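Local coordinates for pectate lyase (Pectobacterium carotovorum, PDB 4U4B), which probably cleaves polygalacturonate and methylated pectins internally by calcium-dependent beta-elimination, leaving oligosaccharides with an unsaturated galacturonosyl unit at the non-reducing end, at residues A128-K133 with P155-E160; A162-L167 with C185-V190; T201-T206 with Q230-N235. All blocks are in the same frame, centred on the assembly; numbering follows the deposited sequence.

Contact 1 of 3, residues A128-K133 with P155-E160; sequences AVIKDK and PVITLE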
loop_
_atom_site.group_PDB
_atom_site.type_symbol
_atom_site.label_atom_id
_atom_site.label_comp_id
_atom_site.label_asym_id
_atom_site.label_seq_id
_atom_site.Cartn_x
_atom_site.Cartn_y
_atom_site.Cartn_z
ATOM N N ALA A 128 -15.248 11.454 2.249
ATOM C CA ALA A 128 -16.298 10.504 2.614
ATOM C C ALA A 128 -16.002 9.742 3.886
ATOM O O ALA A 128 -14.852 9.414 4.187
ATOM C CB ALA A 128 -16.530 9.502 1.487
ATOM N N VAL A 129 -17.064 9.440 4.614
ATOM C CA VAL A 129 -16.999 8.558 5.755
ATOM C C VAL A 129 -17.791 7.308 5.442
ATOM O O VAL A 129 -19.021 7.346 5.347
ATOM C CB VAL A 129 -17.545 9.243 7.019
ATOM C CG1 VAL A 129 -17.443 8.315 8.224
ATOM C CG2 VAL A 129 -16.781 10.538 7.259
ATOM N N ILE A 130 -17.086 6.199 5.241
ATOM C CA ILE A 130 -17.737 4.958 4.844
ATOM C C ILE A 130 -17.875 4.079 6.077
ATOM O O ILE A 130 -16.906 3.856 6.802
ATOM C CB ILE A 130 -16.936 4.198 3.745
ATOM C CG1 ILE A 130 -16.405 5.162 2.670
ATOM C CG2 ILE A 130 -17.779 3.062 3.155
ATOM C CD1 ILE A 130 -17.460 5.692 1.723
ATOM N N LYS A 131 -19.067 3.552 6.307
ATOM C CA LYS A 131 -19.322 2.833 7.544
ATOM C C LYS A 131 -20.049 1.513 7.323
ATOM O O LYS A 131 -21.115 1.485 6.715
ATOM C CB LYS A 131 -20.120 3.729 8.483
ATOM C CG LYS A 131 -20.353 3.153 9.845
ATOM C CD LYS A 131 -20.633 4.278 10.824
ATOM C CE LYS A 131 -20.769 3.736 12.217
ATOM N NZ LYS A 131 -21.540 2.467 12.165
ATOM N N ASP A 132 -19.455 0.422 7.807
ATOM C CA ASP A 132 -20.085 -0.898 7.783
ATOM C C ASP A 132 -20.451 -1.416 6.392
ATOM O O ASP A 132 -21.510 -2.016 6.214
ATOM C CB ASP A 132 -21.340 -0.882 8.655
ATOM C CG ASP A 132 -21.021 -0.712 10.115
ATOM O OD1 ASP A 132 -20.049 -1.331 10.581
ATOM O OD2 ASP A 132 -21.731 0.044 10.796
ATOM N N LYS A 133 -19.591 -1.189 5.408
ATOM C CA LYS A 133 -19.836 -1.726 4.064
ATOM C C LYS A 133 -18.585 -1.733 3.209
ATOM O O LYS A 133 -17.523 -1.271 3.631
ATOM C CB LYS A 133 -20.921 -0.928 3.338
ATOM C CG LYS A 133 -20.594 0.545 3.163
ATOM C CD LYS A 133 -21.825 1.341 2.705
ATOM C CE LYS A 133 -22.266 0.958 1.301
ATOM N NZ LYS A 133 -23.647 1.449 0.981
ATOM N N PRO A 155 -9.770 13.128 6.415
ATOM C CA PRO A 155 -9.027 12.162 5.588
ATOM C C PRO A 155 -9.723 12.039 4.228
ATOM O O PRO A 155 -10.939 12.226 4.200
ATOM C CB PRO A 155 -9.127 10.860 6.385
ATOM C CG PRO A 155 -9.421 11.293 7.796
ATOM C CD PRO A 155 -10.270 12.528 7.664
ATOM N N VAL A 156 -9.009 11.754 3.140
ATOM C CA VAL A 156 -9.689 11.696 1.851
ATOM C C VAL A 156 -10.786 10.632 1.883
ATOM O O VAL A 156 -11.800 10.754 1.215
ATOM C CB VAL A 156 -8.724 11.423 0.693
ATOM C CG1 VAL A 156 -8.040 10.036 0.846
ATOM C CG2 VAL A 156 -9.468 11.547 -0.624
ATOM N N ILE A 157 -10.598 9.611 2.704
ATOM C CA ILE A 157 -11.624 8.613 2.942
ATOM C C ILE A 157 -11.463 8.118 4.364
ATOM O O ILE A 157 -10.352 7.785 4.784
ATOM C CB ILE A 157 -11.524 7.394 1.975
ATOM C CG1 ILE A 157 -11.859 7.785 0.522
ATOM C CG2 ILE A 157 -12.407 6.257 2.477
ATOM C CD1 ILE A 157 -13.321 7.828 0.202
ATOM N N THR A 158 -12.568 8.063 5.098
ATOM C CA THR A 158 -12.568 7.496 6.436
ATOM C C THR A 158 -13.381 6.231 6.461
ATOM O O THR A 158 -14.510 6.192 5.967
ATOM C CB THR A 158 -13.151 8.468 7.487
ATOM O OG1 THR A 158 -12.385 9.672 7.490
ATOM C CG2 THR A 158 -13.130 7.834 8.868
ATOM N N LEU A 159 -12.803 5.196 7.053
ATOM C CA LEU A 159 -13.444 3.900 7.103
ATOM C C LEU A 159 -13.788 3.555 8.542
ATOM O O LEU A 159 -12.969 3.718 9.448
ATOM C CB LEU A 159 -12.534 2.823 6.497
ATOM C CG LEU A 159 -12.082 3.010 5.046
ATOM C CD1 LEU A 159 -11.101 1.891 4.692
ATOM C CD2 LEU A 159 -13.268 3.023 4.060
ATOM N N GLU A 160 -15.018 3.107 8.750
ATOM C CA GLU A 160 -15.428 2.580 10.039
ATOM C C GLU A 160 -15.976 1.186 9.801
ATOM O O GLU A 160 -17.074 1.028 9.257
ATOM C CB GLU A 160 -16.472 3.478 10.706
ATOM C CG GLU A 160 -16.084 4.957 10.780
ATOM C CD GLU A 160 -17.060 5.783 11.611
ATOM O OE1 GLU A 160 -17.393 6.914 11.207
ATOM O OE2 GLU A 160 -17.495 5.299 12.680
#
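Two successive coils of the parallel beta-helix expected of a polysaccharide lyase of family 3 stack here, Val129, Ile130 and Lys131 pairing in register with Thr158, Leu159 and Glu160. The strand axes 128-131 and 157-160 approach to 4.7 Å and run 18° apart. Main-chain bonds alternate between the strands: Thr158 N gives to Ala128 O, Ile130 N to Thr158 O at 2.7 Å, Glu160 N to Ile130 O, and Asp132 N to Glu160 O, which carries the ladder one residue past the end of the first strand. On the face of Val129, Lys131 and Glu160, the Glu160 chain starts beside its own backbone N (chi1 -51°) and then runs extended across both neighbours. Its OE1 lies 3.3 Å from Val129 CG1, while OE2 lies beside the Lys131 methylenes, 3.7 Å from CE. The lysine bends at its last torsion (chi4 -41°), and NZ forms a salt bridge with Asp132 OD2 at 2.8 Å, reaching it from above the carboxylate plane; NZ stays 5.0 Å from Glu160 OE2, so any pull between that pair is probably weaker. The face of Ala128, Ile130 and Leu159 is apolar: Leu159 CD2 packs alongside Ile130 CB at 3.9 Å, and Ile157 CD1 reaches Ala128 CB at 3.8 Å. Strand 128-131 is the outermost of its sheet within the chain, whereas 157-160 is flanked on its second side by strand 178-182, through backbone bonds of Ile157 and Leu159 with His179; beneath, Ile157 and Leu159 both rest on Ile164 of strand 163-165.

Contact 2 of 3, residues A162-L167 with C185-V190; sequences ATIKNL and CRIENV
Glu188 and Lys165 lie side by side on one face of two nearly parallel beta-helix strands, 163-165 and 185-188. From Glu188, CB sits 4.0 Å from Lys165 CG and also near Ile164 O; the chain then runs extended, bringing CD against the lysine methylenes. OE1 rests 3.1 Å from Lys165 CD. The lysine kinks at chi3 (-53°), which carries NZ off to 4.9 Å from that oxygen. OE2 meets Thr163 CG2 at 3.6 Å and takes Arg186 NE in a salt bridge of 2.6 Å; it lies in the guanidinium plane, at its edge, yet is met on its anti side, 35° out of the carboxylate plane. Thr163 OG1 touches Arg186 CB. Backbone bonds link Arg186 N to Ala162 O, Ile164 N to Arg186 O, Glu188 N to Ile164 O and Asn166 N to Glu188 O. Where both chains turn the corner, Asn189 ND2 donates to Asn166 OD1 at 2.8 Å, the amide planes 73° apart; Ser40 also bonds Asn166 OD1, Asp136 bonds Asn166 ND2, and Ser38 bonds Asn189 OD1. Behind, Ile164 CG2 meets Ile187 CG2 at 4.1 Å. The chemistry thus divides by face: hydrocarbon fills the interior, the asparagine pair with Ser38, Ser40 and Asp136 engages the buried amides at the bend, and the Glu188 carboxylate, close to one cation and near another, is probably held ionised.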
loop_
_atom_site.group_PDB
_atom_site.type_symbol
_atom_site.label_atom_id
_atom_site.label_comp_id
_atom_site.label_asym_id
_atom_site.label_seq_id
_atom_site.Cartn_x
_atom_site.Cartn_y
_atom_site.Cartn_z
ATOM N N ALA A 162 -15.162 -0.879 7.576
ATOM C CA ALA A 162 -15.522 -0.852 6.165
ATOM C C ALA A 162 -14.384 -1.298 5.236
ATOM O O ALA A 162 -13.219 -1.416 5.646
ATOM C CB ALA A 162 -15.999 0.547 5.779
ATOM N N THR A 163 -14.734 -1.557 3.983
ATOM C CA THR A 163 -13.735 -1.879 2.966
ATOM C C THR A 163 -13.818 -0.912 1.782
ATOM O O THR A 163 -14.911 -0.592 1.308
ATOM C CB THR A 163 -13.905 -3.332 2.472
ATOM O OG1 THR A 163 -13.690 -4.223 3.570
ATOM C CG2 THR A 163 -12.913 -3.672 1.349
ATOM N N ILE A 164 -12.674 -0.417 1.328
ATOM C CA ILE A 164 -12.626 0.352 0.087
ATOM C C ILE A 164 -11.710 -0.317 -0.950
ATOM O O ILE A 164 -10.642 -0.840 -0.611
ATOM C CB ILE A 164 -12.179 1.811 0.336
ATOM C CG1 ILE A 164 -12.342 2.626 -0.940
ATOM C CG2 ILE A 164 -10.753 1.894 0.859
ATOM C CD1 ILE A 164 -12.324 4.086 -0.709
ATOM N N LYS A 165 -12.152 -0.311 -2.206
ATOM C CA LYS A 165 -11.437 -0.959 -3.304
ATOM C C LYS A 165 -11.223 -0.029 -4.494
ATOM O O LYS A 165 -12.090 0.781 -4.813
ATOM C CB LYS A 165 -12.211 -2.191 -3.795
ATOM C CG LYS A 165 -12.482 -3.261 -2.753
ATOM C CD LYS A 165 -12.983 -4.551 -3.416
ATOM C CE LYS A 165 -14.152 -4.303 -4.318
ATOM N NZ LYS A 165 -14.899 -5.583 -4.537
ATOM N N ASN A 166 -10.074 -0.170 -5.150
ATOM C CA ASN A 166 -9.831 0.420 -6.470
ATOM C C ASN A 166 -9.944 1.942 -6.515
ATOM O O ASN A 166 -10.874 2.495 -7.122
ATOM C CB ASN A 166 -10.795 -0.195 -7.493
ATOM C CG ASN A 166 -10.805 -1.705 -7.434
ATOM O OD1 ASN A 166 -9.756 -2.328 -7.278
ATOM N ND2 ASN A 166 -11.985 -2.302 -7.530
ATOM N N LEU A 167 -8.997 2.611 -5.873
ATOM C CA LEU A 167 -9.025 4.064 -5.751
ATOM C C LEU A 167 -7.645 4.643 -6.014
ATOM O O LEU A 167 -6.641 4.145 -5.514
ATOM C CB LEU A 167 -9.502 4.490 -4.358
ATOM C CG LEU A 167 -9.463 6.000 -4.063
ATOM C CD1 LEU A 167 -10.588 6.703 -4.810
ATOM C CD2 LEU A 167 -9.594 6.255 -2.562
ATOM N N CYS A 185 -10.736 -2.414 9.049
ATOM C CA CYS A 185 -10.780 -1.720 7.766
ATOM C C CYS A 185 -9.942 -2.443 6.719
ATOM O O CYS A 185 -8.815 -2.848 6.990
ATOM C CB CYS A 185 -10.288 -0.282 7.918
ATOM S SG CYS A 185 -11.166 0.654 9.196
ATOM N N ARG A 186 -10.486 -2.597 5.523
ATOM C CA ARG A 186 -9.751 -3.278 4.458
ATOM C C ARG A 186 -9.563 -2.297 3.302
ATOM O O ARG A 186 -10.509 -1.643 2.871
ATOM C CB ARG A 186 -10.485 -4.546 4.027
ATOM C CG ARG A 186 -9.677 -5.509 3.178
ATOM C CD ARG A 186 -10.279 -6.895 3.232
ATOM N NE ARG A 186 -9.801 -7.726 2.128
ATOM C CZ ARG A 186 -9.046 -8.812 2.270
ATOM N NH1 ARG A 186 -8.686 -9.221 3.481
ATOM N NH2 ARG A 186 -8.664 -9.495 1.196
ATOM N N ILE A 187 -8.323 -2.137 2.863
ATOM C CA ILE A 187 -7.998 -1.156 1.840
ATOM C C ILE A 187 -7.318 -1.873 0.676
ATOM O O ILE A 187 -6.128 -2.215 0.741
ATOM C CB ILE A 187 -7.100 -0.046 2.402
ATOM C CG1 ILE A 187 -7.760 0.614 3.618
ATOM C CG2 ILE A 187 -6.753 0.975 1.330
ATOM C CD1 ILE A 187 -6.885 1.615 4.300
ATOM N N GLU A 188 -8.092 -2.109 -0.382
ATOM C CA GLU A 188 -7.659 -2.984 -1.474
ATOM C C GLU A 188 -7.385 -2.221 -2.758
ATOM O O GLU A 188 -8.196 -1.412 -3.189
ATOM C CB GLU A 188 -8.704 -4.068 -1.737
ATOM C CG GLU A 188 -9.270 -4.730 -0.475
ATOM C CD GLU A 188 -10.348 -5.782 -0.785
ATOM O OE1 GLU A 188 -10.690 -5.989 -1.978
ATOM O OE2 GLU A 188 -10.833 -6.422 0.171
ATOM N N ASN A 189 -6.229 -2.488 -3.357
ATOM C CA ASN A 189 -5.849 -1.883 -4.634
ATOM C C ASN A 189 -6.046 -0.369 -4.646
ATOM O O ASN A 189 -6.799 0.182 -5.443
ATOM C CB ASN A 189 -6.631 -2.534 -5.763
ATOM C CG ASN A 189 -6.189 -2.062 -7.122
ATOM O OD1 ASN A 189 -5.068 -1.585 -7.295
ATOM N ND2 ASN A 189 -7.073 -2.180 -8.097
ATOM N N VAL A 190 -5.374 0.310 -3.728
ATOM C CA VAL A 190 -5.371 1.763 -3.740
ATOM C C VAL A 190 -4.006 2.239 -4.195
ATOM O O VAL A 190 -2.992 1.747 -3.718
ATOM C CB VAL A 190 -5.713 2.335 -2.359
ATOM C CG1 VAL A 190 -5.453 3.821 -2.315
ATOM C CG2 VAL A 190 -7.171 2.024 -2.024
#

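Contact 3 of 3, residues T201-T206 with Q230-N235; sequences TNLGKT and QQNAKN
Thr201 and Asn202 pair in parallel register with Gln230 and Gln231, adjacent rungs of the parallel beta-helix at the point where both strands run out into loops, and the backbone hydrogen bonds centre on Asn202. Asn202 N donates to Gln230 O at 2.8 Å, and Asn202 O receives Asn232 N at 3.1 Å together with a weak, nearly straight bond from Ala233 N at 3.4 Å. One carbonyl therefore takes two successive amides as the second chain curls over it. Thr201 CA adds a CH...O contact to Gln230 O.

Side-chain polar bonds shape each loop separately. Asn202 carries its amide away from the backbone N (chi1 -171°), forward along the chain, where OD1 accepts Gly204 N at 2.8 Å to close an Asx turn and ND2 gives to Lys205 O from above that carbonyl plane. On the other chain Gln230 NE2 reaches Asn232 OD1 at 3.2 Å, in the plane of both amides. Gln231 lies alongside Asn202, its CG 4.1 Å from Asn202 CB and the two amide planes 55° apart; its OE1 is bound by Thr238 and Trp254, its NE2 by Ser236 and Asn268, so both ends of its amide are engaged by residues outside the two segments.

Van der Waals contacts complete the interface. Leu203, with CG beside its own N, swings CD2 against Asn232 CB at 3.4 Å, and Ala233 CB presses on the turn at Gly204 O, also 3.4 Å.

Outside the pair, strand 200-202 has 178-182 as its neighbour, Thr201 bonding Ile178 and Cys180 through the backbone. Asn202 packs on Ser236 and Thr238 of strand 236-241, and Arg267 at the start of strand 267-271 holds Asn232 O.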
loop_
_atom_site.group_PDB
_atom_site.type_symbol
_atom_site.label_atom_id
_atom_site.label_comp_id
_atom_site.label_asym_id
_atom_site.label_seq_id
_atom_site.Cartn_x
_atom_site.Cartn_y
_atom_site.Cartn_z
ATOM N N THR A 201 -3.749 5.537 8.164
ATOM C CA THR A 201 -3.624 5.645 9.606
ATOM C C THR A 201 -4.620 4.704 10.280
ATOM O O THR A 201 -5.827 4.832 10.069
ATOM C CB THR A 201 -3.885 7.087 10.059
ATOM O OG1 THR A 201 -2.978 7.961 9.381
ATOM C CG2 THR A 201 -3.710 7.235 11.567
ATOM N N ASN A 202 -4.138 3.763 11.083
ATOM C CA ASN A 202 -5.038 2.875 11.825
ATOM C C ASN A 202 -5.365 3.435 13.210
ATOM O O ASN A 202 -4.488 3.501 14.076
ATOM C CB ASN A 202 -4.437 1.470 11.954
ATOM C CG ASN A 202 -5.426 0.458 12.524
ATOM O OD1 ASN A 202 -6.576 0.792 12.817
ATOM N ND2 ASN A 202 -4.988 -0.788 12.667
ATOM N N LEU A 203 -6.620 3.847 13.409
ATOM C CA LEU A 203 -7.096 4.278 14.726
ATOM C C LEU A 203 -8.137 3.299 15.257
ATOM O O LEU A 203 -8.834 3.586 16.229
ATOM C CB LEU A 203 -7.695 5.681 14.662
ATOM C CG LEU A 203 -6.854 6.745 13.960
ATOM C CD1 LEU A 203 -7.547 8.086 13.996
ATOM C CD2 LEU A 203 -5.511 6.827 14.623
ATOM N N GLY A 204 -8.241 2.145 14.607
ATOM C CA GLY A 204 -9.300 1.196 14.908
ATOM C C GLY A 204 -8.746 -0.104 15.437
ATOM O O GLY A 204 -7.854 -0.103 16.276
ATOM N N LYS A 205 -9.279 -1.217 14.940
ATOM C CA LYS A 205 -8.799 -2.538 15.324
ATOM C C LYS A 205 -7.756 -3.058 14.337
ATOM O O LYS A 205 -6.572 -2.727 14.453
ATOM C CB LYS A 205 -9.965 -3.527 15.432
ATOM C CG LYS A 205 -10.575 -3.611 16.822
ATOM C CD LYS A 205 -11.615 -4.729 16.923
ATOM C CE LYS A 205 -11.316 -5.676 18.093
ATOM N NZ LYS A 205 -10.145 -6.585 17.864
ATOM N N THR A 206 -8.193 -3.874 13.379
ATOM C CA THR A 206 -7.297 -4.411 12.348
ATOM C C THR A 206 -7.481 -3.685 11.022
ATOM O O THR A 206 -8.577 -3.686 10.442
ATOM C CB THR A 206 -7.521 -5.920 12.106
ATOM O OG1 THR A 206 -7.301 -6.645 13.316
ATOM C CG2 THR A 206 -6.575 -6.440 11.027
ATOM N N GLN A 230 0.630 4.432 9.476
ATOM C CA GLN A 230 0.789 4.920 10.841
ATOM C C GLN A 230 -0.240 4.253 11.747
ATOM O O GLN A 230 -1.404 4.138 11.380
ATOM C CB GLN A 230 0.643 6.443 10.878
ATOM C CG GLN A 230 0.717 7.049 12.274
ATOM C CD GLN A 230 2.142 7.385 12.705
ATOM O OE1 GLN A 230 3.055 7.440 11.881
ATOM N NE2 GLN A 230 2.333 7.624 13.997
ATOM N N GLN A 231 0.181 3.808 12.922
ATOM C CA GLN A 231 -0.733 3.171 13.862
ATOM C C GLN A 231 -0.777 3.952 15.175
ATOM O O GLN A 231 0.232 4.076 15.862
ATOM C CB GLN A 231 -0.312 1.721 14.105
ATOM C CG GLN A 231 -1.386 0.798 14.674
ATOM C CD GLN A 231 -1.136 -0.644 14.273
ATOM O OE1 GLN A 231 -0.768 -0.910 13.136
ATOM N NE2 GLN A 231 -1.310 -1.576 15.203
ATOM N N ASN A 232 -1.945 4.481 15.518
ATOM C CA ASN A 232 -2.093 5.246 16.761
ATOM C C ASN A 232 -2.970 4.569 17.824
ATOM O O ASN A 232 -2.806 4.814 19.022
ATOM C CB ASN A 232 -2.640 6.641 16.452
ATOM C CG ASN A 232 -1.723 7.430 15.532
ATOM O OD1 ASN A 232 -0.556 7.085 15.369
ATOM N ND2 ASN A 232 -2.240 8.493 14.935
ATOM N N ALA A 233 -3.897 3.720 17.397
ATOM C CA ALA A 233 -4.709 2.965 18.350
ATOM C C ALA A 233 -3.888 1.923 19.087
ATOM O O ALA A 233 -2.965 1.337 18.528
ATOM C CB ALA A 233 -5.880 2.282 17.642
ATOM N N LYS A 234 -4.247 1.670 20.339
ATOM C CA LYS A 234 -3.616 0.598 21.100
ATOM C C LYS A 234 -4.399 -0.704 20.943
ATOM O O LYS A 234 -5.583 -0.676 20.620
ATOM C CB LYS A 234 -3.505 0.992 22.569
ATOM C CG LYS A 234 -2.647 2.226 22.790
ATOM C CD LYS A 234 -2.492 2.540 24.271
ATOM C CE LYS A 234 -3.750 3.143 24.863
ATOM N NZ LYS A 234 -3.918 4.557 24.435
ATOM N N ASN A 235 -3.743 -1.837 21.192
ATOM C CA ASN A 235 -4.309 -3.147 20.873
ATOM C C ASN A 235 -4.809 -3.183 19.436
ATOM O O ASN A 235 -5.875 -3.704 19.145
ATOM C CB ASN A 235 -5.433 -3.512 21.832
ATOM C CG ASN A 235 -4.932 -3.751 23.231
ATOM O OD1 ASN A 235 -4.482 -4.847 23.561
ATOM N ND2 ASN A 235 -4.988 -2.718 24.060
#

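In the fold
All three contacts stack parallel strands of neighbouring beta-helix coils, but at different depths. Contact 2 is buried, its centre about 10 Å from that of the chain, and adds a hydrogen bond between two asparagine side chains at its corner to the ladder; contacts 1 and 3, their centres about 17 and 16 Å from the chain's, are partly buried. Contacts 1 and 3 reach the same sheet, one at its outermost strand with charged residues outside, the other further in, where strands end in loops and amides replace charges. Contact 2 belongs to another wall and touches both: Lys133 O probably bonds Thr163 N, and Thr206 O probably accepts from Cys185 N. Contacts 1 and 3 do not touch.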